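Local coordinates for protein 4-hydroxyphenylpyruvate dioxygenase (Pseudomonas putida, PDB 5HMQ) that catalyses the metal-dependent dehydration of 3-dehydroshikimate to protocatechuate in quinate and shikimate degradation, as a homodimer of two-domain chains, at residues 179-184 and 223-228; 287-292 and 378-383; 366-371 and 410-415. All coordinates share one frame; numbering follows the deposited sequence.

Contact 1: 179-184 and 223-228; sequences SAIRDI and AGFLAP
Along 223-228, Phe-225 is the first residue to meet 179-184: its ring runs across the side chain of Ile-181 at roughly a right angle, CE1 lying 4.2 Å from CD1 of Ile-181. Although the CB of Phe-225 is directed away from that segment, CG stands anti to the backbone N (chi1 -176°), and the far end of the ring swings back to the isoleucine tip. The same ring also packs on Met-194, Ser-168 and Thr-171, about 6 Å from the side chain of the catalytic metal ligand Asp-167. Both segments belong to the xylose isomerase-like TIM barrel: 179-183 is the end of a 3-10 helix leading toward strand 189-194, and helix 222-231 is the second of two helices between that strand and strand 238-240. No hydrogen bond links the two segments. Three residues on, where the helix kinks because the proline N has no hydrogen to give, Pro-228 makes the larger part of the contact from this helix. Its CB sits 3.9 Å from Ile-181 CB and also lies over one face of the Arg-182 guanidinium, toward its rim, with NH2 of Arg-182 4.0 Å from Pro-228 CG. The bend of the arginine chain at chi3 (58°) folds the guanidinium back to this place.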
loop_
_atom_site.group_PDB
_atom_site.type_symbol
_atom_site.label_atom_id
_atom_site.label_comp_id
_atom_site.label_asym_id
_atom_site.label_seq_id
_atom_site.Cartn_x
_atom_site.Cartn_y
_atom_site.Cartn_z
ATOM N N SER C 179 33.373 11.660 -9.008
ATOM C CA SER C 179 34.774 11.248 -8.983
ATOM C C SER C 179 35.630 12.190 -8.145
ATOM O O SER C 179 36.538 11.745 -7.435
ATOM C CB SER C 179 35.315 11.166 -10.409
ATOM O OG SER C 179 36.592 10.557 -10.431
ATOM N N ALA C 180 35.354 13.494 -8.203
ATOM C CA ALA C 180 36.150 14.466 -7.461
ATOM C C ALA C 180 35.989 14.354 -5.950
ATOM O O ALA C 180 36.684 15.073 -5.222
ATOM C CB ALA C 180 35.802 15.886 -7.908
ATOM N N ILE C 181 35.096 13.491 -5.458
ATOM C CA ILE C 181 34.977 13.302 -4.014
ATOM C C ILE C 181 36.272 12.765 -3.418
ATOM O O ILE C 181 36.622 13.102 -2.278
ATOM C CB ILE C 181 33.780 12.380 -3.694
ATOM C CG1 ILE C 181 32.462 13.067 -4.051
ATOM C CG2 ILE C 181 33.765 11.992 -2.225
ATOM C CD1 ILE C 181 31.263 12.144 -4.015
ATOM N N ARG C 182 37.020 11.951 -4.171
ATOM C CA ARG C 182 38.253 11.379 -3.632
ATOM C C ARG C 182 39.279 12.438 -3.245
ATOM O O ARG C 182 40.169 12.148 -2.438
ATOM C CB ARG C 182 38.869 10.355 -4.592
ATOM C CG ARG C 182 39.061 10.786 -6.026
ATOM C CD ARG C 182 39.655 9.630 -6.824
ATOM N NE ARG C 182 38.830 8.423 -6.776
ATOM C CZ ARG C 182 37.896 8.095 -7.662
ATOM N NH1 ARG C 182 37.643 8.888 -8.694
ATOM N NH2 ARG C 182 37.214 6.967 -7.513
ATOM N N ASP C 183 39.184 13.651 -3.785
ATOM C CA ASP C 183 40.130 14.695 -3.410
ATOM C C ASP C 183 39.739 15.409 -2.122
ATOM O O ASP C 183 40.485 16.282 -1.667
ATOM C CB ASP C 183 40.268 15.726 -4.535
ATOM C CG ASP C 183 40.743 15.112 -5.835
ATOM O OD1 ASP C 183 41.455 14.086 -5.785
ATOM O OD2 ASP C 183 40.411 15.665 -6.907
ATOM N N ILE C 184 38.593 15.073 -1.535
ATOM C CA ILE C 184 38.174 15.640 -0.257
ATOM C C ILE C 184 38.787 14.811 0.866
ATOM O O ILE C 184 38.666 13.577 0.855
ATOM C CB ILE C 184 36.642 15.683 -0.141
ATOM C CG1 ILE C 184 36.039 16.473 -1.303
ATOM C CG2 ILE C 184 36.222 16.290 1.189
ATOM C CD1 ILE C 184 34.527 16.528 -1.279
ATOM N N ALA C 223 26.750 2.402 -6.176
ATOM C CA ALA C 223 28.121 1.971 -5.918
ATOM C C ALA C 223 29.125 2.952 -6.505
ATOM O O ALA C 223 30.183 3.196 -5.914
ATOM C CB ALA C 223 28.346 0.568 -6.483
ATOM N N GLY C 224 28.804 3.539 -7.661
ATOM C CA GLY C 224 29.671 4.543 -8.248
ATOM C C GLY C 224 29.714 5.841 -7.473
ATOM O O GLY C 224 30.606 6.663 -7.705
ATOM N N PHE C 225 28.763 6.049 -6.565
ATOM C CA PHE C 225 28.757 7.217 -5.696
ATOM C C PHE C 225 29.488 6.948 -4.388
ATOM O O PHE C 225 30.221 7.813 -3.895
ATOM C CB PHE C 225 27.314 7.652 -5.416
ATOM C CG PHE C 225 27.202 8.911 -4.604
ATOM C CD1 PHE C 225 27.298 10.153 -5.209
ATOM C CD2 PHE C 225 26.982 8.853 -3.236
ATOM C CE1 PHE C 225 27.189 11.312 -4.466
ATOM C CE2 PHE C 225 26.871 10.011 -2.487
ATOM C CZ PHE C 225 26.975 11.241 -3.104
ATOM N N LEU C 226 29.311 5.751 -3.823
ATOM C CA LEU C 226 29.970 5.406 -2.572
ATOM C C LEU C 226 31.450 5.107 -2.773
ATOM O O LEU C 226 32.253 5.334 -1.859
ATOM C CB LEU C 226 29.268 4.212 -1.922
ATOM C CG LEU C 226 29.742 3.815 -0.523
ATOM C CD1 LEU C 226 29.657 5.002 0.424
ATOM C CD2 LEU C 226 28.928 2.643 0.009
ATOM N N ALA C 227 31.826 4.597 -3.947
ATOM C CA ALA C 227 33.222 4.235 -4.187
ATOM C C ALA C 227 34.175 5.411 -4.013
ATOM O O ALA C 227 35.171 5.261 -3.284
ATOM C CB ALA C 227 33.360 3.594 -5.573
ATOM N N PRO C 228 33.956 6.585 -4.619
ATOM C CA PRO C 228 34.871 7.708 -4.346
ATOM C C PRO C 228 34.859 8.150 -2.893
ATOM O O PRO C 228 35.880 8.641 -2.395
ATOM C CB PRO C 228 34.367 8.816 -5.282
ATOM C CG PRO C 228 33.551 8.117 -6.313
ATOM C CD PRO C 228 32.929 6.960 -5.609
#

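Contact 2: 287-292 and 378-383; sequences FSPPPA and LKRATA
Arg-380 lays its side chain along the backbone of Pro-290 to Ala-292 and donates from NE to the carbonyl O of Pro-290 at 2.8 Å. The NE-H points fairly straight at the acceptor, 152° at the hydrogen, and approaches in the carbonyl plane, whereas the oxygen is tilted somewhat out of the guanidinium plane. With CG anti to the backbone N and a bend at chi3 (-98°), the chain first runs out past this carbonyl and then turns the guanidinium across the loop. Apolar groups lie over its opposite faces, Pro-289 CG on one and Ala-292 CB on the other, the latter 3.8 Å from Arg-380 CD. The group is thus held between two small hydrocarbon surfaces, and its NH2 end makes a salt bridge with Glu-268.

A turn later the helix presents Ala-383, whose CB points at the loop and touches two neighbouring side chains there, 3.8 Å from Pro-289 CB and 3.9 Å from Phe-287 CZ. The carbonyl O of Ala-383 lies oblique to the phenylalanine ring, 3.4 Å from Phe-287 CZ. On the other side of the arginine in sequence, the Pro-290 ring crosses the Lys-379 side chain at about a right angle, CG against CB at 3.9 Å.

The extended, proline-rich segment lies in the connection from helix 252-276 of the barrel to strand 295-304 of the dioxygenase-like domain. Leu-264, Glu-267 and Glu-268 of helix 252-276 meet it or Arg-380, placing the end of helix 374-383 beside the passage between the two domains.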
loop_
_atom_site.group_PDB
_atom_site.type_symbol
_atom_site.label_atom_id
_atom_site.label_comp_id
_atom_site.label_asym_id
_atom_site.label_seq_id
_atom_site.Cartn_x
_atom_site.Cartn_y
_atom_site.Cartn_z
ATOM N N PHE C 287 30.111 -5.387 3.681
ATOM C CA PHE C 287 29.441 -6.683 3.662
ATOM C C PHE C 287 29.921 -7.524 2.486
ATOM O O PHE C 287 29.948 -7.059 1.342
ATOM C CB PHE C 287 27.925 -6.468 3.585
ATOM C CG PHE C 287 27.105 -7.685 3.926
ATOM C CD1 PHE C 287 27.200 -8.278 5.175
ATOM C CD2 PHE C 287 26.214 -8.217 3.005
ATOM C CE1 PHE C 287 26.435 -9.388 5.494
ATOM C CE2 PHE C 287 25.447 -9.327 3.317
ATOM C CZ PHE C 287 25.559 -9.914 4.564
ATOM N N SER C 288 30.328 -8.758 2.775
ATOM C CA SER C 288 30.891 -9.667 1.775
ATOM C C SER C 288 30.211 -11.022 1.910
ATOM O O SER C 288 30.789 -11.972 2.454
ATOM C CB SER C 288 32.411 -9.780 1.916
ATOM O OG SER C 288 32.784 -10.143 3.232
ATOM N N PRO C 289 28.977 -11.146 1.429
ATOM C CA PRO C 289 28.257 -12.416 1.540
ATOM C C PRO C 289 28.724 -13.390 0.474
ATOM O O PRO C 289 29.482 -13.010 -0.431
ATOM C CB PRO C 289 26.796 -11.998 1.323
ATOM C CG PRO C 289 26.899 -10.852 0.378
ATOM C CD PRO C 289 28.180 -10.122 0.730
ATOM N N PRO C 290 28.316 -14.656 0.551
ATOM C CA PRO C 290 28.658 -15.610 -0.510
ATOM C C PRO C 290 28.116 -15.150 -1.849
ATOM O O PRO C 290 26.979 -14.658 -1.932
ATOM C CB PRO C 290 27.977 -16.910 -0.056
ATOM C CG PRO C 290 27.778 -16.754 1.409
ATOM C CD PRO C 290 27.563 -15.294 1.647
ATOM N N PRO C 291 28.908 -15.261 -2.916
ATOM C CA PRO C 291 28.386 -14.951 -4.251
ATOM C C PRO C 291 27.202 -15.840 -4.595
ATOM O O PRO C 291 27.078 -16.966 -4.106
ATOM C CB PRO C 291 29.580 -15.228 -5.174
ATOM C CG PRO C 291 30.777 -15.094 -4.290
ATOM C CD PRO C 291 30.339 -15.607 -2.949
ATOM N N ALA C 292 26.318 -15.314 -5.435
ATOM C CA ALA C 292 25.137 -16.063 -5.832
ATOM C C ALA C 292 25.530 -17.290 -6.645
ATOM O O ALA C 292 26.508 -17.282 -7.396
ATOM C CB ALA C 292 24.191 -15.184 -6.647
ATOM N N LEU C 378 21.755 -20.905 -0.631
ATOM C CA LEU C 378 21.102 -20.853 0.672
ATOM C C LEU C 378 21.816 -19.897 1.617
ATOM O O LEU C 378 21.167 -19.125 2.335
ATOM C CB LEU C 378 21.033 -22.251 1.284
ATOM C CG LEU C 378 20.460 -22.291 2.701
ATOM C CD1 LEU C 378 19.017 -21.821 2.692
ATOM C CD2 LEU C 378 20.572 -23.685 3.298
ATOM N N LYS C 379 23.149 -19.923 1.628
ATOM C CA LYS C 379 23.880 -19.079 2.566
ATOM C C LYS C 379 23.777 -17.608 2.190
ATOM O O LYS C 379 23.716 -16.748 3.077
ATOM C CB LYS C 379 25.342 -19.519 2.642
ATOM C CG LYS C 379 25.548 -20.796 3.443
ATOM C CD LYS C 379 26.984 -21.286 3.372
ATOM C CE LYS C 379 27.121 -22.659 4.008
ATOM N NZ LYS C 379 28.490 -23.219 3.835
ATOM N N ARG C 380 23.740 -17.298 0.892
ATOM C CA ARG C 380 23.565 -15.911 0.476
ATOM C C ARG C 380 22.178 -15.392 0.834
ATOM O O ARG C 380 22.040 -14.264 1.322
ATOM C CB ARG C 380 23.810 -15.770 -1.025
ATOM C CG ARG C 380 23.311 -14.447 -1.577
ATOM C CD ARG C 380 23.652 -14.270 -3.035
ATOM N NE ARG C 380 24.847 -13.457 -3.197
ATOM C CZ ARG C 380 24.831 -12.177 -3.550
ATOM N NH1 ARG C 380 23.679 -11.566 -3.780
ATOM N NH2 ARG C 380 25.969 -11.511 -3.673
ATOM N N ALA C 381 21.139 -16.197 0.596
ATOM C CA ALA C 381 19.787 -15.780 0.958
ATOM C C ALA C 381 19.674 -15.531 2.456
ATOM O O ALA C 381 18.993 -14.596 2.889
ATOM C CB ALA C 381 18.773 -16.829 0.503
ATOM N N THR C 382 20.335 -16.366 3.262
ATOM C CA THR C 382 20.354 -16.149 4.705
ATOM C C THR C 382 21.159 -14.904 5.067
ATOM O O THR C 382 20.773 -14.151 5.968
ATOM C CB THR C 382 20.918 -17.382 5.412
ATOM O OG1 THR C 382 20.135 -18.533 5.066
ATOM C CG2 THR C 382 20.898 -17.191 6.923
ATOM N N ALA C 383 22.281 -14.674 4.379
ATOM C CA ALA C 383 23.102 -13.502 4.674
ATOM C C ALA C 383 22.339 -12.208 4.431
ATOM O O ALA C 383 22.533 -11.226 5.158
ATOM C CB ALA C 383 24.382 -13.528 3.839
#

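Contact 3: 366-371 and 410-415; sequences ATALRV and LLYLVE
Tyr-412 and Ala-366, two residues apart in register, make a close side-chain approach between strands 366-371 and 410-414. From Tyr-412 CB, which rests 3.8 Å from Ala-368 CB, the side chain leans back toward the start of the neighbouring strand because CG stands anti to the carbonyl carbon (chi1 -51°). CD2 passes Ala-368, whose CB lies at the ring edge near its plane; CE2 then reaches Ala-366 CB at 3.4 Å, and CZ and OH remain beside the same methyl. Beyond it, the hydroxyl is hydrogen-bonded to Glu-302 of strand 295-304. Farther along this face, Val-414 CG2 touches Ala-368 CB at 3.7 Å.

The backbones form a parallel pair, their axes 4.6 Å apart and inclined at 26°. Five bonds join them in the alternating pattern of parallel strands: Thr-367 N donates to Leu-410 O, Tyr-412 N to Thr-367 O, Leu-369 N to Tyr-412 O (2.9 Å), Val-414 N to Leu-369 O, and Val-371 N to Val-414 O. On the opposite face Leu-369 CD1 meets Leu-411 CD2 at 4.3 Å. Val-371 CG2, at the strand end, lies near Leu-413 CB. The pair belongs to the mixed sheet of the first of the two vicinal-oxygen-chelate modules in the C-terminal, HPPD-like domain, with strand 295-304 on the other side of 363-371.

The polar ends of Arg-370 and Glu-415, like that of Tyr-412, are bonded outside the two strands, Arg-370 in salt bridges with Glu-299 and Asp-340 and Glu-415 to Gln-374 N. Chemically, then, main-chain bonds set the register, apolar side chains pack on both faces, and the tyrosine hydroxyl adds a side-chain link to strand 295-304.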
loop_
_atom_site.group_PDB
_atom_site.type_symbol
_atom_site.label_atom_id
_atom_site.label_comp_id
_atom_site.label_asym_id
_atom_site.label_seq_id
_atom_site.Cartn_x
_atom_site.Cartn_y
_atom_site.Cartn_z
ATOM N N ALA C 366 4.911 -22.123 -5.580
ATOM C CA ALA C 366 6.344 -22.319 -5.420
ATOM C C ALA C 366 7.001 -22.486 -6.781
ATOM O O ALA C 366 6.365 -22.911 -7.749
ATOM C CB ALA C 366 6.648 -23.531 -4.537
ATOM N N THR C 367 8.286 -22.145 -6.834
ATOM C CA THR C 367 9.121 -22.357 -8.006
ATOM C C THR C 367 10.429 -22.984 -7.562
ATOM O O THR C 367 11.108 -22.448 -6.679
ATOM C CB THR C 367 9.405 -21.048 -8.751
ATOM O OG1 THR C 367 8.174 -20.485 -9.216
ATOM C CG2 THR C 367 10.324 -21.298 -9.938
ATOM N N ALA C 368 10.769 -24.125 -8.157
ATOM C CA ALA C 368 12.074 -24.733 -7.947
ATOM C C ALA C 368 13.046 -24.206 -8.992
ATOM O O ALA C 368 12.777 -24.286 -10.198
ATOM C CB ALA C 368 12.000 -26.256 -8.013
ATOM N N LEU C 369 14.164 -23.660 -8.527
ATOM C CA LEU C 369 15.195 -23.124 -9.401
ATOM C C LEU C 369 16.341 -24.121 -9.507
ATOM O O LEU C 369 16.737 -24.737 -8.510
ATOM C CB LEU C 369 15.705 -21.790 -8.857
ATOM C CG LEU C 369 14.651 -20.793 -8.392
ATOM C CD1 LEU C 369 15.335 -19.666 -7.624
ATOM C CD2 LEU C 369 13.825 -20.247 -9.563
ATOM N N ARG C 370 16.887 -24.266 -10.714
ATOM C CA ARG C 370 18.072 -25.093 -10.909
ATOM C C ARG C 370 19.299 -24.275 -10.544
ATOM O O ARG C 370 19.671 -23.351 -11.270
ATOM C CB ARG C 370 18.165 -25.588 -12.346
ATOM C CG ARG C 370 17.213 -26.707 -12.704
ATOM C CD ARG C 370 17.735 -27.483 -13.897
ATOM N NE ARG C 370 16.744 -28.419 -14.415
ATOM C CZ ARG C 370 16.006 -28.204 -15.500
ATOM N NH1 ARG C 370 16.146 -27.081 -16.193
ATOM N NH2 ARG C 370 15.131 -29.119 -15.895
ATOM N N VAL C 371 19.927 -24.604 -9.422
ATOM C CA VAL C 371 21.113 -23.900 -8.955
ATOM C C VAL C 371 22.296 -24.855 -8.999
ATOM O O VAL C 371 22.159 -26.046 -8.692
ATOM C CB VAL C 371 20.917 -23.313 -7.541
ATOM C CG1 VAL C 371 19.819 -22.262 -7.557
ATOM C CG2 VAL C 371 20.598 -24.409 -6.534
ATOM N N LEU C 410 7.278 -20.130 -2.053
ATOM C CA LEU C 410 8.592 -20.666 -1.734
ATOM C C LEU C 410 9.460 -20.743 -2.984
ATOM O O LEU C 410 8.956 -20.831 -4.107
ATOM C CB LEU C 410 8.472 -22.058 -1.105
ATOM C CG LEU C 410 7.655 -22.145 0.185
ATOM C CD1 LEU C 410 7.633 -23.571 0.714
ATOM C CD2 LEU C 410 8.213 -21.187 1.231
ATOM N N LEU C 411 10.776 -20.707 -2.778
ATOM C CA LEU C 411 11.758 -20.932 -3.835
ATOM C C LEU C 411 12.644 -22.101 -3.423
ATOM O O LEU C 411 13.456 -21.972 -2.501
ATOM C CB LEU C 411 12.596 -19.680 -4.097
ATOM C CG LEU C 411 11.890 -18.448 -4.666
ATOM C CD1 LEU C 411 12.805 -17.240 -4.608
ATOM C CD2 LEU C 411 11.449 -18.707 -6.098
ATOM N N TYR C 412 12.488 -23.237 -4.100
ATOM C CA TYR C 412 13.307 -24.408 -3.812
ATOM C C TYR C 412 14.653 -24.305 -4.516
ATOM O O TYR C 412 14.737 -23.903 -5.680
ATOM C CB TYR C 412 12.610 -25.693 -4.256
ATOM C CG TYR C 412 11.195 -25.862 -3.761
ATOM C CD1 TYR C 412 10.921 -26.019 -2.410
ATOM C CD2 TYR C 412 10.135 -25.902 -4.653
ATOM C CE1 TYR C 412 9.625 -26.186 -1.960
ATOM C CE2 TYR C 412 8.844 -26.077 -4.217
ATOM C CZ TYR C 412 8.591 -26.215 -2.871
ATOM O OH TYR C 412 7.295 -26.382 -2.439
ATOM N N LEU C 413 15.710 -24.684 -3.804
ATOM C CA LEU C 413 17.070 -24.667 -4.334
ATOM C C LEU C 413 17.438 -26.098 -4.711
ATOM O O LEU C 413 17.891 -26.876 -3.866
ATOM C CB LEU C 413 18.038 -24.078 -3.314
ATOM C CG LEU C 413 17.615 -22.720 -2.747
ATOM C CD1 LEU C 413 18.610 -22.229 -1.710
ATOM C CD2 LEU C 413 17.448 -21.701 -3.865
ATOM N N VAL C 414 17.251 -26.445 -5.982
ATOM C CA VAL C 414 17.439 -27.808 -6.465
ATOM C C VAL C 414 18.797 -27.898 -7.145
ATOM O O VAL C 414 19.058 -27.199 -8.133
ATOM C CB VAL C 414 16.315 -28.221 -7.427
ATOM C CG1 VAL C 414 16.562 -29.625 -7.956
ATOM C CG2 VAL C 414 14.969 -28.141 -6.725
ATOM N N GLU C 415 19.661 -28.757 -6.609
ATOM C CA GLU C 415 20.948 -29.071 -7.210
ATOM C C GLU C 415 20.825 -30.346 -8.037
ATOM O O GLU C 415 20.437 -31.396 -7.517
ATOM C CB GLU C 415 22.021 -29.220 -6.129
ATOM C CG GLU C 415 23.402 -28.731 -6.543
ATOM C CD GLU C 415 24.382 -28.715 -5.381
ATOM O OE1 GLU C 415 24.566 -29.774 -4.742
ATOM O OE2 GLU C 415 24.955 -27.642 -5.095
#

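How the contacts relate
Contact 1 belongs to the dehydratase barrel, and contacts 2 and 3 to the dioxygenase-like part of the chain. The first two have centres 26 Å apart and nearest atoms about 9 Å apart, without touching. Contacts 2 and 3, with centres 16 Å apart, do touch: strand 363-371 leads into helix 374-383, and Leu-378 N packs 3.6 Å from Leu-413 CD1. Contact 1 is nearest the catalytic metal, the Phe-225 side chain being about 10 Å from a bound magnesium ion. In contact 3 the Thr-367 side chain is about 12 Å from that of His-445, a ligand of the second magnesium site; contact 2 lies away from both sites.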